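Local coordinates for putative endonuclease/exonuclease/phosphatase family protein (Bacteroides thetaiotaomicron, PDB 3MPR) that probably hydrolyses phosphodiester bonds in nucleic acids as a metal-dependent nuclease of the endonuclease/exonuclease/phosphatase family, at residues 150-153 with 154-158; 104-107 with 108-111; 29-32 with 33-37; 52-55 with 56-60; 87-90 with 91-94. All coordinates share one frame; numbering follows the deposited sequence.

In the fold
The five contacts are local and come along the chain in the order interaction 3, 4, 5, 2, 1. The fold is the two-sheet sandwich of the DNase I-like clan. Interactions 3 and 4 lie on helices 28-41 and 54-63, with centres about 12 Å apart, and touch through Tyr32, Ile35, Asp59 and Met60. Interaction 4 also meets Phe87 of interaction 5, the turn by which the chain passes from one large sheet to the other. Interactions 2 and 1 adjoin on the second sheet's side, where Leu157 packs on Pro107. Interactions 1 and 3 are about 32 Å apart between centres, on opposite sides of the chain's centre. Only 3 and 4 lie near the magnesium ligand Glu51.

Interaction 1: 150-153 with 154-158; sequences ARVE and SAFLV
Helix 148-164 is the crossover helix of a beta-alpha-beta unit, and residues 150-158 span two of its early turns. Ala150 O takes two bonds from one residue. Ser154 N bonds to Ala150 O at 2.7 Å. Ser154 OG bonds to the same Ala150 O at 2.7 Å and stands 40° out of the carbonyl plane. The two donors come from opposite faces of that plane. The hydroxyl can fold back this way because OG sits beside the backbone N, turned away from its own carbonyl carbon (chi1 -72°). The buried hydroxyl is therefore satisfied inside the helix. An alanine here would probably leave Ala150 O with the backbone bond alone and open a small gap beside Leu103 and Met143.

The unit runs from strand 135-142 through this helix to strand 173-178. Ala155 N bonds to Arg151 O at 3.1 Å, and Leu157 N bonds to Glu153 O at 3.0 Å. Between them the Phe156 N to Val152 O bond is weak, at 3.4 Å. On that side Val152 and Phe156 lie alongside each other and point the same way. The CG1 branch of Val152 meets ring atom CE2 of Phe156 at 4.0 Å. Val152 and Ala155 also touch helix 186-192, while Leu157 and Val158 rest on Phe101 of strand 93-102. Arg151 NH1 bonds to Asp144 O.

Interaction 2: 104-107 with 108-111; sequences SETP and DVPS
An ST turn at Ser104 and a type I beta turn from Thr106 to Val109 follow each other in the loop between strands 93-102 and 121-129. Three hydroxyls, those of Ser104, Thr106 and Ser111, gather where the loop folds back on itself. In the ST turn Ser104 OG accepts from Thr106 N at 3.1 Å. Ser104 OG also donates to Ser111 OG at 2.8 Å. Its rotation, with OG lodged between the backbone N and the carbonyl carbon (chi1 73°), lets it serve both partners. Ser111 OG in turn donates to Val109 O at 2.7 Å, from 37° out of the carbonyl plane. The result is a short relay from Thr106 N through two hydroxyls to a backbone carbonyl.

A valine in place of Ser104 would probably leave Thr106 N without its acceptor and Ser111 OG without the proton Ser104 gives it, so that the two limbs of the loop would be less firmly tied. The beta turn is closed by Val109 N, which bonds to Thr106 O at 3.2 Å. That bond is nearly straight, with an N-H...O angle of 170°, though the donor stands above the carbonyl plane. Pro107 fills the second position of the turn and packs on Phe101 of strand 93-102. Glu105 OE1 bonds to Trp114 N further along the same loop. The side chains of Thr106 and Val109 cross at a slant, and the CG2 methyl of Val109 rests 3.4 Å from Thr106 OG1.

Interaction 3: 29-32 with 33-37; sequences GQRY and PVIAQ
Pro33 lays its CD atom over one face of the Tyr32 ring, 3.8 Å from the ring centroid and 24° off the normal. This is a CH-pi contact, displaced toward the rim near CG. Tyr32 has an unusual first torsion (chi1 92°), which turns the ring broadside to the proline that follows it. Pro33 has no N-H, and its CD is 3.4 Å from Gly29 O, where a helical bond would otherwise form. The helix is kinked here. Bonding resumes at Arg31 O, which receives Ile35 N at 3.1 Å and a weak bond from Val34 N. Ala36 N then reaches Tyr32 O at 2.9 Å.

Arg31 and Ile35 run side by side, with Ile35 CD1 at 3.6 Å from Arg31 NH1. The guanidinium itself is held by backbone oxygens: NE by Asp26, NH1 by Leu14 and Pro277, NH2 by Arg15. The Arg31 side chain lies about 7 Å, nearest atoms, from that of Glu51, a magnesium ligand whose metal is absent from this chain. The Tyr32 ring also stacks with Trp28. Helix 28-41 packs against helix 54-63 through Tyr32, Ile35 and Ala36, meets strand 248-251 through Val34, and reaches the second subunit through Gln37.

Interaction 4: 52-55 with 56-60; sequences CFLH and QLKDM
His55 CG lies between its backbone N and carbonyl carbon (chi1 75°), which folds the ring back over the next residue. Gln56 CG points away from its own carbonyl carbon (chi1 -65°) and passes under that ring. Gln56 CG lies 4.0 Å from the His55 ring centroid, over one face, in a CH-pi contact. Both residues belong to the first turn of helix 54-63, with Phe53 at its N-cap position. Leu57 N bonds to the carbonyl Phe53 O at 3.2 Å, and Lys58 N to Leu54 O at 3.0 Å. Asp59 N bonds to His55 O at 3.1 Å.

The Gln56 chain runs along the Phe53 side chain, with the ring and amide planes 44° apart. Leu54 and Lys58 cross at a slant, with Lys58 CE 3.9 Å from Leu54 CG. Only the far end of the lysine chain meets the leucine side chain. Asp59 OD2 takes its bond from Trp28 NE1 of helix 28-41. Cys52 follows Glu51, a magnesium ligand of this protein, and its backbone bonds to His83. Leu57 leans in from the helix toward Phe87 and Tyr69. Leu57 CD2 presses on Cys52 CB at 3.5 Å, tighter than the usual carbon contact.

Interaction 5: 87-90 with 91-94; sequences FYRT and DKFD
The Arg89 guanidinium has Lys92 CE over one face and the Asp91 carboxylate at its edge, near its plane. The two charged planes are 23° apart. This salt bridge is two-pronged: Arg89 NH2 meets Asp91 OD2 at 2.6 Å, and Arg89 NE meets Asp91 OD1 at 3.0 Å. Both hydrogen bonds are weak, because their angles are well bent. A turn in the arginine chain at its third torsion (chi3 61°) swings the guanidinium round to the aspartate. Lys92 CE comes 3.5 Å from Arg89 NH1, and its like-charged NZ is 4.3 Å from that same NH1. Asp91 probably offsets part of this crowding of positive charge.

The turn joins strand 86-89 of one large sheet to strand 93-102 of the other. Arg89 O takes Lys92 N at 3.1 Å, from 60° above the carbonyl plane, and Phe93 N at 3.3 Å. Tyr88 and Phe93 run antiparallel past one another. Tyr88 CD2 lies 4.2 Å from Phe93 CB, and Phe93 O faces the edge of the Tyr88 ring. Tyr88 also meets Phe127 edge-to-face, and Phe93 packs on Phe127 and Cys129 of strand 121-129.

Interaction 1: 150-153 with 154-158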
loop_
_atom_site.group_PDB
_atom_site.type_symbol
_atom_site.label_atom_id
_atom_site.label_comp_id
_atom_site.label_asym_id
_atom_site.label_seq_id
_atom_site.Cartn_x
_atom_site.Cartn_y
_atom_site.Cartn_z
ATOM N N ALA A 150 4.192 23.272 26.235
ATOM C CA ALA A 150 3.677 21.938 26.555
ATOM C C ALA A 150 4.212 20.868 25.600
ATOM O O ALA A 150 4.577 19.782 26.030
ATOM C CB ALA A 150 2.172 21.935 26.556
ATOM N N ARG A 151 4.266 21.173 24.304
ATOM C CA ARG A 151 4.815 20.223 23.334
ATOM C C ARG A 151 6.285 19.885 23.602
ATOM O O ARG A 151 6.686 18.719 23.544
ATOM C CB ARG A 151 4.637 20.725 21.892
ATOM C CG ARG A 151 3.179 20.782 21.420
ATOM C CD ARG A 151 3.114 21.019 19.906
ATOM N NE ARG A 151 3.701 22.291 19.504
ATOM C CZ ARG A 151 3.012 23.420 19.333
ATOM N NH1 ARG A 151 1.703 23.453 19.551
ATOM N NH2 ARG A 151 3.637 24.522 18.957
ATOM N N VAL A 152 7.087 20.902 23.899
ATOM C CA VAL A 152 8.496 20.685 24.187
ATOM C C VAL A 152 8.655 19.881 25.482
ATOM O O VAL A 152 9.372 18.875 25.527
ATOM C CB VAL A 152 9.264 22.023 24.279
ATOM C CG1 VAL A 152 10.720 21.779 24.646
ATOM C CG2 VAL A 152 9.170 22.777 22.954
ATOM N N GLU A 153 7.973 20.319 26.537
ATOM C CA GLU A 153 8.028 19.603 27.809
ATOM C C GLU A 153 7.538 18.171 27.632
ATOM O O GLU A 153 8.094 17.232 28.213
ATOM C CB GLU A 153 7.187 20.321 28.861
ATOM C CG GLU A 153 7.717 21.714 29.215
ATOM C CD GLU A 153 8.974 21.676 30.093
ATOM O OE1 GLU A 153 9.324 20.597 30.625
ATOM O OE2 GLU A 153 9.615 22.737 30.251
ATOM N N SER A 154 6.493 18.004 26.833
ATOM C CA SER A 154 5.956 16.671 26.581
ATOM C C SER A 154 7.024 15.755 25.992
ATOM O O SER A 154 7.157 14.595 26.389
ATOM C CB SER A 154 4.734 16.740 25.661
ATOM O OG SER A 154 3.624 17.291 26.349
ATOM N N ALA A 155 7.785 16.279 25.038
ATOM C CA ALA A 155 8.796 15.470 24.374
ATOM C C ALA A 155 9.775 14.898 25.387
ATOM O O ALA A 155 10.131 13.712 25.329
ATOM C CB ALA A 155 9.520 16.279 23.307
ATOM N N PHE A 156 10.196 15.727 26.337
ATOM C CA PHE A 156 11.155 15.265 27.342
ATOM C C PHE A 156 10.548 14.351 28.405
ATOM O O PHE A 156 11.209 13.447 28.897
ATOM C CB PHE A 156 11.913 16.449 27.951
ATOM C CG PHE A 156 12.840 17.109 26.975
ATOM C CD1 PHE A 156 13.970 16.443 26.528
ATOM C CD2 PHE A 156 12.558 18.364 26.466
ATOM C CE1 PHE A 156 14.816 17.030 25.612
ATOM C CE2 PHE A 156 13.400 18.956 25.544
ATOM C CZ PHE A 156 14.529 18.291 25.120
ATOM N N LEU A 157 9.278 14.566 28.732
ATOM C CA LEU A 157 8.574 13.669 29.648
ATOM C C LEU A 157 8.444 12.281 29.023
ATOM O O LEU A 157 8.623 11.259 29.684
ATOM C CB LEU A 157 7.193 14.225 29.973
ATOM C CG LEU A 157 6.189 13.268 30.623
ATOM C CD1 LEU A 157 6.696 12.763 31.974
ATOM C CD2 LEU A 157 4.827 13.951 30.776
ATOM N N VAL A 158 8.139 12.241 27.733
ATOM C CA VAL A 158 8.052 10.954 27.065
ATOM C C VAL A 158 9.394 10.231 27.113
ATOM O O VAL A 158 9.456 9.039 27.414
ATOM C CB VAL A 158 7.501 11.084 25.628
ATOM C CG1 VAL A 158 7.709 9.790 24.868
ATOM C CG2 VAL A 158 6.021 11.444 25.681
#

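Interaction 2: 104-107 with 108-111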
loop_
_atom_site.group_PDB
_atom_site.type_symbol
_atom_site.label_atom_id
_atom_site.label_comp_id
_atom_site.label_asym_id
_atom_site.label_seq_id
_atom_site.Cartn_x
_atom_site.Cartn_y
_atom_site.Cartn_z
ATOM N N SER A 104 1.676 16.449 31.199
ATOM C CA SER A 104 1.563 17.588 32.099
ATOM C C SER A 104 2.541 17.468 33.259
ATOM O O SER A 104 3.297 16.496 33.355
ATOM C CB SER A 104 0.143 17.692 32.647
ATOM O OG SER A 104 -0.119 16.668 33.597
ATOM N N GLU A 105 2.521 18.469 34.139
ATOM C CA GLU A 105 3.337 18.458 35.343
ATOM C C GLU A 105 2.864 17.385 36.316
ATOM O O GLU A 105 3.588 17.018 37.240
ATOM C CB GLU A 105 3.286 19.826 36.038
ATOM C CG GLU A 105 3.737 20.994 35.183
ATOM C CD GLU A 105 2.599 21.626 34.394
ATOM O OE1 GLU A 105 1.707 20.892 33.917
ATOM O OE2 GLU A 105 2.595 22.867 34.256
ATOM N N THR A 106 1.642 16.897 36.114
ATOM C CA THR A 106 1.071 15.846 36.955
ATOM C C THR A 106 0.554 14.694 36.091
ATOM O O THR A 106 -0.656 14.563 35.888
ATOM C CB THR A 106 -0.083 16.391 37.814
ATOM O OG1 THR A 106 -1.103 16.912 36.955
ATOM C CG2 THR A 106 0.416 17.512 38.738
ATOM N N PRO A 107 1.475 13.853 35.576
ATOM C CA PRO A 107 1.117 12.868 34.544
ATOM C C PRO A 107 0.153 11.777 34.996
ATOM O O PRO A 107 -0.431 11.126 34.135
ATOM C CB PRO A 107 2.474 12.261 34.135
ATOM C CG PRO A 107 3.502 13.229 34.629
ATOM C CD PRO A 107 2.912 13.820 35.881
ATOM N N ASP A 108 -0.030 11.584 36.304
ATOM C CA ASP A 108 -0.921 10.534 36.787
ATOM C C ASP A 108 -2.389 10.941 36.858
ATOM O O ASP A 108 -3.252 10.108 37.132
ATOM C CB ASP A 108 -0.474 10.033 38.160
ATOM C CG ASP A 108 0.056 8.609 38.113
ATOM O OD1 ASP A 108 -0.172 7.917 37.102
ATOM O OD2 ASP A 108 0.691 8.180 39.094
ATOM N N VAL A 109 -2.689 12.210 36.620
ATOM C CA VAL A 109 -4.080 12.648 36.690
ATOM C C VAL A 109 -4.492 13.375 35.416
ATOM O O VAL A 109 -3.677 14.047 34.796
ATOM C CB VAL A 109 -4.345 13.548 37.921
ATOM C CG1 VAL A 109 -3.836 12.871 39.180
ATOM C CG2 VAL A 109 -3.685 14.882 37.756
ATOM N N PRO A 110 -5.760 13.222 35.011
ATOM C CA PRO A 110 -6.256 13.929 33.827
ATOM C C PRO A 110 -6.099 15.420 34.068
ATOM O O PRO A 110 -6.736 15.969 34.966
ATOM C CB PRO A 110 -7.739 13.551 33.798
ATOM C CG PRO A 110 -7.796 12.230 34.513
ATOM C CD PRO A 110 -6.787 12.350 35.603
ATOM N N SER A 111 -5.247 16.062 33.285
ATOM C CA SER A 111 -4.875 17.446 33.530
ATOM C C SER A 111 -4.280 18.065 32.283
ATOM O O SER A 111 -3.703 17.363 31.453
ATOM C CB SER A 111 -3.838 17.510 34.643
ATOM O OG SER A 111 -2.822 16.548 34.422
#

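Interaction 3: 29-32 with 33-37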
loop_
_atom_site.group_PDB
_atom_site.type_symbol
_atom_site.label_atom_id
_atom_site.label_comp_id
_atom_site.label_asym_id
_atom_site.label_seq_id
_atom_site.Cartn_x
_atom_site.Cartn_y
_atom_site.Cartn_z
ATOM N N GLY A 29 -19.190 6.780 10.002
ATOM C CA GLY A 29 -19.810 5.525 9.622
ATOM C C GLY A 29 -19.474 5.084 8.210
ATOM O O GLY A 29 -19.377 3.894 7.924
ATOM N N GLN A 30 -19.279 6.056 7.330
ATOM C CA GLN A 30 -18.889 5.796 5.952
ATOM C C GLN A 30 -17.382 5.510 5.829
ATOM O O GLN A 30 -16.961 4.691 5.011
ATOM C CB GLN A 30 -19.291 7.006 5.100
ATOM C CG GLN A 30 -18.803 6.995 3.670
ATOM C CD GLN A 30 -19.381 8.140 2.853
ATOM O OE1 GLN A 30 -20.554 8.118 2.492
ATOM N NE2 GLN A 30 -18.554 9.140 2.549
ATOM N N ARG A 31 -16.584 6.166 6.667
ATOM C CA ARG A 31 -15.117 6.154 6.543
ATOM C C ARG A 31 -14.466 4.934 7.155
ATOM O O ARG A 31 -13.533 4.370 6.590
ATOM C CB ARG A 31 -14.499 7.356 7.274
ATOM C CG ARG A 31 -14.837 8.702 6.711
ATOM C CD ARG A 31 -13.938 9.785 7.293
ATOM N NE ARG A 31 -14.190 10.118 8.696
ATOM C CZ ARG A 31 -13.403 9.745 9.704
ATOM N NH1 ARG A 31 -12.322 8.990 9.467
ATOM N NH2 ARG A 31 -13.696 10.126 10.949
ATOM N N TYR A 32 -14.918 4.556 8.348
ATOM C CA TYR A 32 -14.172 3.581 9.133
ATOM C C TYR A 32 -14.059 2.181 8.523
ATOM O O TYR A 32 -13.050 1.510 8.714
ATOM C CB TYR A 32 -14.622 3.566 10.612
ATOM C CG TYR A 32 -15.717 2.584 10.991
ATOM C CD1 TYR A 32 -15.459 1.229 11.100
ATOM C CD2 TYR A 32 -17.001 3.035 11.282
ATOM C CE1 TYR A 32 -16.463 0.332 11.462
ATOM C CE2 TYR A 32 -18.003 2.159 11.634
ATOM C CZ TYR A 32 -17.734 0.814 11.729
ATOM O OH TYR A 32 -18.742 -0.045 12.095
ATOM N N PRO A 33 -15.078 1.740 7.766
ATOM C CA PRO A 33 -14.889 0.435 7.134
ATOM C C PRO A 33 -13.702 0.455 6.164
ATOM O O PRO A 33 -13.007 -0.549 6.044
ATOM C CB PRO A 33 -16.207 0.214 6.390
ATOM C CG PRO A 33 -17.222 0.999 7.212
ATOM C CD PRO A 33 -16.450 2.247 7.593
ATOM N N VAL A 34 -13.461 1.586 5.507
ATOM C CA VAL A 34 -12.292 1.732 4.619
ATOM C C VAL A 34 -10.984 1.772 5.423
ATOM O O VAL A 34 -10.000 1.108 5.074
ATOM C CB VAL A 34 -12.416 3.003 3.745
ATOM C CG1 VAL A 34 -11.250 3.101 2.756
ATOM C CG2 VAL A 34 -13.748 2.992 2.988
ATOM N N ILE A 35 -10.971 2.555 6.498
ATOM C CA ILE A 35 -9.840 2.552 7.427
ATOM C C ILE A 35 -9.477 1.121 7.844
ATOM O O ILE A 35 -8.312 0.735 7.796
ATOM C CB ILE A 35 -10.131 3.415 8.679
ATOM C CG1 ILE A 35 -10.263 4.890 8.301
ATOM C CG2 ILE A 35 -9.053 3.206 9.764
ATOM C CD1 ILE A 35 -10.740 5.799 9.453
ATOM N N ALA A 36 -10.473 0.329 8.241
ATOM C CA ALA A 36 -10.214 -1.046 8.677
ATOM C C ALA A 36 -9.638 -1.887 7.545
ATOM O O ALA A 36 -8.684 -2.631 7.751
ATOM C CB ALA A 36 -11.480 -1.710 9.247
ATOM N N GLN A 37 -10.209 -1.767 6.349
ATOM C CA GLN A 37 -9.619 -2.433 5.185
ATOM C C GLN A 37 -8.149 -2.061 4.956
ATOM O O GLN A 37 -7.341 -2.921 4.616
ATOM C CB GLN A 37 -10.441 -2.192 3.915
ATOM C CG GLN A 37 -11.711 -3.056 3.832
ATOM C CD GLN A 37 -11.919 -3.645 2.447
ATOM O OE1 GLN A 37 -12.439 -2.976 1.555
ATOM N NE2 GLN A 37 -11.487 -4.898 2.253
#

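Interaction 4: 52-55 with 56-60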
loop_
_atom_site.group_PDB
_atom_site.type_symbol
_atom_site.label_atom_id
_atom_site.label_comp_id
_atom_site.label_asym_id
_atom_site.label_seq_id
_atom_site.Cartn_x
_atom_site.Cartn_y
_atom_site.Cartn_z
ATOM N N CYS A 52 -9.976 8.889 18.621
ATOM C CA CYS A 52 -11.156 8.035 18.741
ATOM C C CYS A 52 -11.882 8.189 20.074
ATOM O O CYS A 52 -11.275 8.101 21.130
ATOM C CB CYS A 52 -10.772 6.570 18.586
ATOM S SG CYS A 52 -10.376 6.114 16.889
ATOM N N PHE A 53 -13.192 8.368 20.013
ATOM C CA PHE A 53 -14.009 8.206 21.197
ATOM C C PHE A 53 -14.199 6.710 21.393
ATOM O O PHE A 53 -13.931 5.924 20.491
ATOM C CB PHE A 53 -15.353 8.922 21.026
ATOM C CG PHE A 53 -15.241 10.414 20.992
ATOM C CD1 PHE A 53 -14.886 11.118 22.126
ATOM C CD2 PHE A 53 -15.523 11.117 19.832
ATOM C CE1 PHE A 53 -14.788 12.495 22.103
ATOM C CE2 PHE A 53 -15.424 12.494 19.802
ATOM C CZ PHE A 53 -15.056 13.184 20.939
ATOM N N LEU A 54 -14.650 6.297 22.570
ATOM C CA LEU A 54 -14.761 4.872 22.834
ATOM C C LEU A 54 -15.641 4.154 21.808
ATOM O O LEU A 54 -15.344 3.033 21.416
ATOM C CB LEU A 54 -15.285 4.619 24.257
ATOM C CG LEU A 54 -15.499 3.156 24.658
ATOM C CD1 LEU A 54 -14.205 2.361 24.568
ATOM C CD2 LEU A 54 -16.101 3.052 26.062
ATOM N N HIS A 55 -16.731 4.781 21.375
ATOM C CA HIS A 55 -17.601 4.101 20.425
ATOM C C HIS A 55 -16.879 3.796 19.110
ATOM O O HIS A 55 -17.095 2.743 18.510
ATOM C CB HIS A 55 -18.931 4.838 20.207
ATOM C CG HIS A 55 -18.832 6.078 19.371
ATOM N ND1 HIS A 55 -18.572 7.320 19.907
ATOM C CD2 HIS A 55 -19.032 6.276 18.048
ATOM C CE1 HIS A 55 -18.586 8.226 18.946
ATOM N NE2 HIS A 55 -18.864 7.617 17.806
ATOM N N GLN A 56 -16.002 4.703 18.691
ATOM C CA GLN A 56 -15.189 4.492 17.496
ATOM C C GLN A 56 -14.186 3.347 17.678
ATOM O O GLN A 56 -13.901 2.600 16.738
ATOM C CB GLN A 56 -14.431 5.773 17.160
ATOM C CG GLN A 56 -15.316 6.938 16.762
ATOM C CD GLN A 56 -14.498 8.154 16.438
ATOM O OE1 GLN A 56 -13.936 8.264 15.345
ATOM N NE2 GLN A 56 -14.396 9.065 17.389
ATOM N N LEU A 57 -13.627 3.222 18.880
ATOM C CA LEU A 57 -12.706 2.122 19.165
ATOM C C LEU A 57 -13.429 0.787 19.052
ATOM O O LEU A 57 -12.884 -0.183 18.519
ATOM C CB LEU A 57 -12.081 2.285 20.555
ATOM C CG LEU A 57 -11.178 3.515 20.731
ATOM C CD1 LEU A 57 -10.727 3.614 22.178
ATOM C CD2 LEU A 57 -9.960 3.431 19.791
ATOM N N LYS A 58 -14.663 0.734 19.558
ATOM C CA LYS A 58 -15.440 -0.506 19.508
ATOM C C LYS A 58 -15.784 -0.889 18.067
ATOM O O LYS A 58 -15.751 -2.059 17.698
ATOM C CB LYS A 58 -16.708 -0.371 20.361
ATOM C CG LYS A 58 -16.398 -0.485 21.849
ATOM C CD LYS A 58 -17.615 -0.196 22.703
ATOM C CE LYS A 58 -17.276 -0.309 24.186
ATOM N NZ LYS A 58 -18.465 0.104 24.995
ATOM N N ASP A 59 -16.115 0.110 17.259
ATOM C CA ASP A 59 -16.361 -0.103 15.834
ATOM C C ASP A 59 -15.124 -0.671 15.156
ATOM O O ASP A 59 -15.208 -1.593 14.337
ATOM C CB ASP A 59 -16.698 1.218 15.139
ATOM C CG ASP A 59 -17.983 1.835 15.637
ATOM O OD1 ASP A 59 -18.787 1.108 16.254
ATOM O OD2 ASP A 59 -18.180 3.049 15.400
HETATM N N MSE A 60 -13.970 -0.102 15.475
HETATM C CA MSE A 60 -12.740 -0.534 14.814
HETATM C C MSE A 60 -12.400 -1.959 15.203
HETATM O O MSE A 60 -12.066 -2.774 14.351
HETATM C CB MSE A 60 -11.573 0.417 15.123
HETATM C CG MSE A 60 -11.687 1.771 14.434
HETATM SE SE MSE A 60 -11.537 1.599 12.467
HETATM C CE MSE A 60 -9.880 0.592 12.410
#

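Interaction 5: 87-90 with 91-94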
loop_
_atom_site.group_PDB
_atom_site.type_symbol
_atom_site.label_atom_id
_atom_site.label_comp_id
_atom_site.label_asym_id
_atom_site.label_seq_id
_atom_site.Cartn_x
_atom_site.Cartn_y
_atom_site.Cartn_z
ATOM N N PHE A 87 -3.630 -0.288 18.767
ATOM C CA PHE A 87 -4.201 -1.543 18.296
ATOM C C PHE A 87 -3.073 -2.506 17.964
ATOM O O PHE A 87 -2.022 -2.086 17.483
ATOM C CB PHE A 87 -5.053 -1.318 17.026
ATOM C CG PHE A 87 -6.420 -0.734 17.292
ATOM C CD1 PHE A 87 -6.575 0.615 17.566
ATOM C CD2 PHE A 87 -7.547 -1.535 17.220
ATOM C CE1 PHE A 87 -7.821 1.149 17.802
ATOM C CE2 PHE A 87 -8.800 -1.002 17.452
ATOM C CZ PHE A 87 -8.936 0.345 17.743
ATOM N N TYR A 88 -3.283 -3.800 18.202
ATOM C CA TYR A 88 -2.248 -4.782 17.900
ATOM C C TYR A 88 -2.873 -6.131 17.582
ATOM O O TYR A 88 -4.004 -6.405 17.984
ATOM C CB TYR A 88 -1.263 -4.908 19.064
ATOM C CG TYR A 88 -1.912 -5.453 20.310
ATOM C CD1 TYR A 88 -2.710 -4.646 21.103
ATOM C CD2 TYR A 88 -1.757 -6.786 20.675
ATOM C CE1 TYR A 88 -3.328 -5.143 22.244
ATOM C CE2 TYR A 88 -2.368 -7.288 21.813
ATOM C CZ TYR A 88 -3.151 -6.453 22.590
ATOM O OH TYR A 88 -3.780 -6.924 23.717
ATOM N N ARG A 89 -2.150 -6.963 16.833
ATOM C CA ARG A 89 -2.626 -8.308 16.498
ATOM C C ARG A 89 -2.428 -9.219 17.690
ATOM O O ARG A 89 -1.303 -9.403 18.141
ATOM C CB ARG A 89 -1.850 -8.879 15.315
ATOM C CG ARG A 89 -2.221 -8.253 13.995
ATOM C CD ARG A 89 -1.698 -9.086 12.854
ATOM N NE ARG A 89 -2.256 -10.435 12.866
ATOM C CZ ARG A 89 -2.199 -11.257 11.823
ATOM N NH1 ARG A 89 -1.625 -10.850 10.698
ATOM N NH2 ARG A 89 -2.718 -12.475 11.897
ATOM N N THR A 90 -3.507 -9.805 18.198
ATOM C CA THR A 90 -3.374 -10.599 19.416
ATOM C C THR A 90 -2.615 -11.901 19.148
ATOM O O THR A 90 -2.009 -12.478 20.056
ATOM C CB THR A 90 -4.733 -10.894 20.089
ATOM O OG1 THR A 90 -5.583 -11.599 19.183
ATOM C CG2 THR A 90 -5.416 -9.603 20.523
ATOM N N ASP A 91 -2.642 -12.369 17.906
ATOM C CA ASP A 91 -1.907 -13.592 17.580
ATOM C C ASP A 91 -0.403 -13.362 17.473
ATOM O O ASP A 91 0.363 -14.326 17.407
ATOM C CB ASP A 91 -2.467 -14.287 16.321
ATOM C CG ASP A 91 -2.190 -13.517 15.024
ATOM O OD1 ASP A 91 -1.666 -12.388 15.067
ATOM O OD2 ASP A 91 -2.522 -14.050 13.941
ATOM N N LYS A 92 0.025 -12.096 17.481
ATOM C CA LYS A 92 1.457 -11.779 17.371
ATOM C C LYS A 92 2.153 -11.295 18.650
ATOM O O LYS A 92 3.346 -11.521 18.822
ATOM C CB LYS A 92 1.690 -10.754 16.264
ATOM C CG LYS A 92 1.657 -11.350 14.866
ATOM C CD LYS A 92 1.837 -10.250 13.828
ATOM C CE LYS A 92 1.404 -10.721 12.448
ATOM N NZ LYS A 92 2.539 -11.305 11.700
ATOM N N PHE A 93 1.416 -10.637 19.545
ATOM C CA PHE A 93 2.041 -10.029 20.719
ATOM C C PHE A 93 1.292 -10.375 21.987
ATOM O O PHE A 93 0.060 -10.466 21.979
ATOM C CB PHE A 93 2.060 -8.498 20.586
ATOM C CG PHE A 93 2.624 -8.010 19.285
ATOM C CD1 PHE A 93 1.784 -7.685 18.235
ATOM C CD2 PHE A 93 4.002 -7.883 19.111
ATOM C CE1 PHE A 93 2.301 -7.233 17.026
ATOM C CE2 PHE A 93 4.524 -7.439 17.907
ATOM C CZ PHE A 93 3.674 -7.114 16.862
ATOM N N ASP A 94 2.037 -10.546 23.074
ATOM C CA ASP A 94 1.445 -10.509 24.411
ATOM C C ASP A 94 1.737 -9.150 25.026
ATOM O O ASP A 94 2.746 -8.521 24.700
ATOM C CB ASP A 94 2.057 -11.590 25.312
ATOM C CG ASP A 94 1.537 -12.986 24.987
ATOM O OD1 ASP A 94 0.314 -13.139 24.811
ATOM O OD2 ASP A 94 2.355 -13.923 24.909
#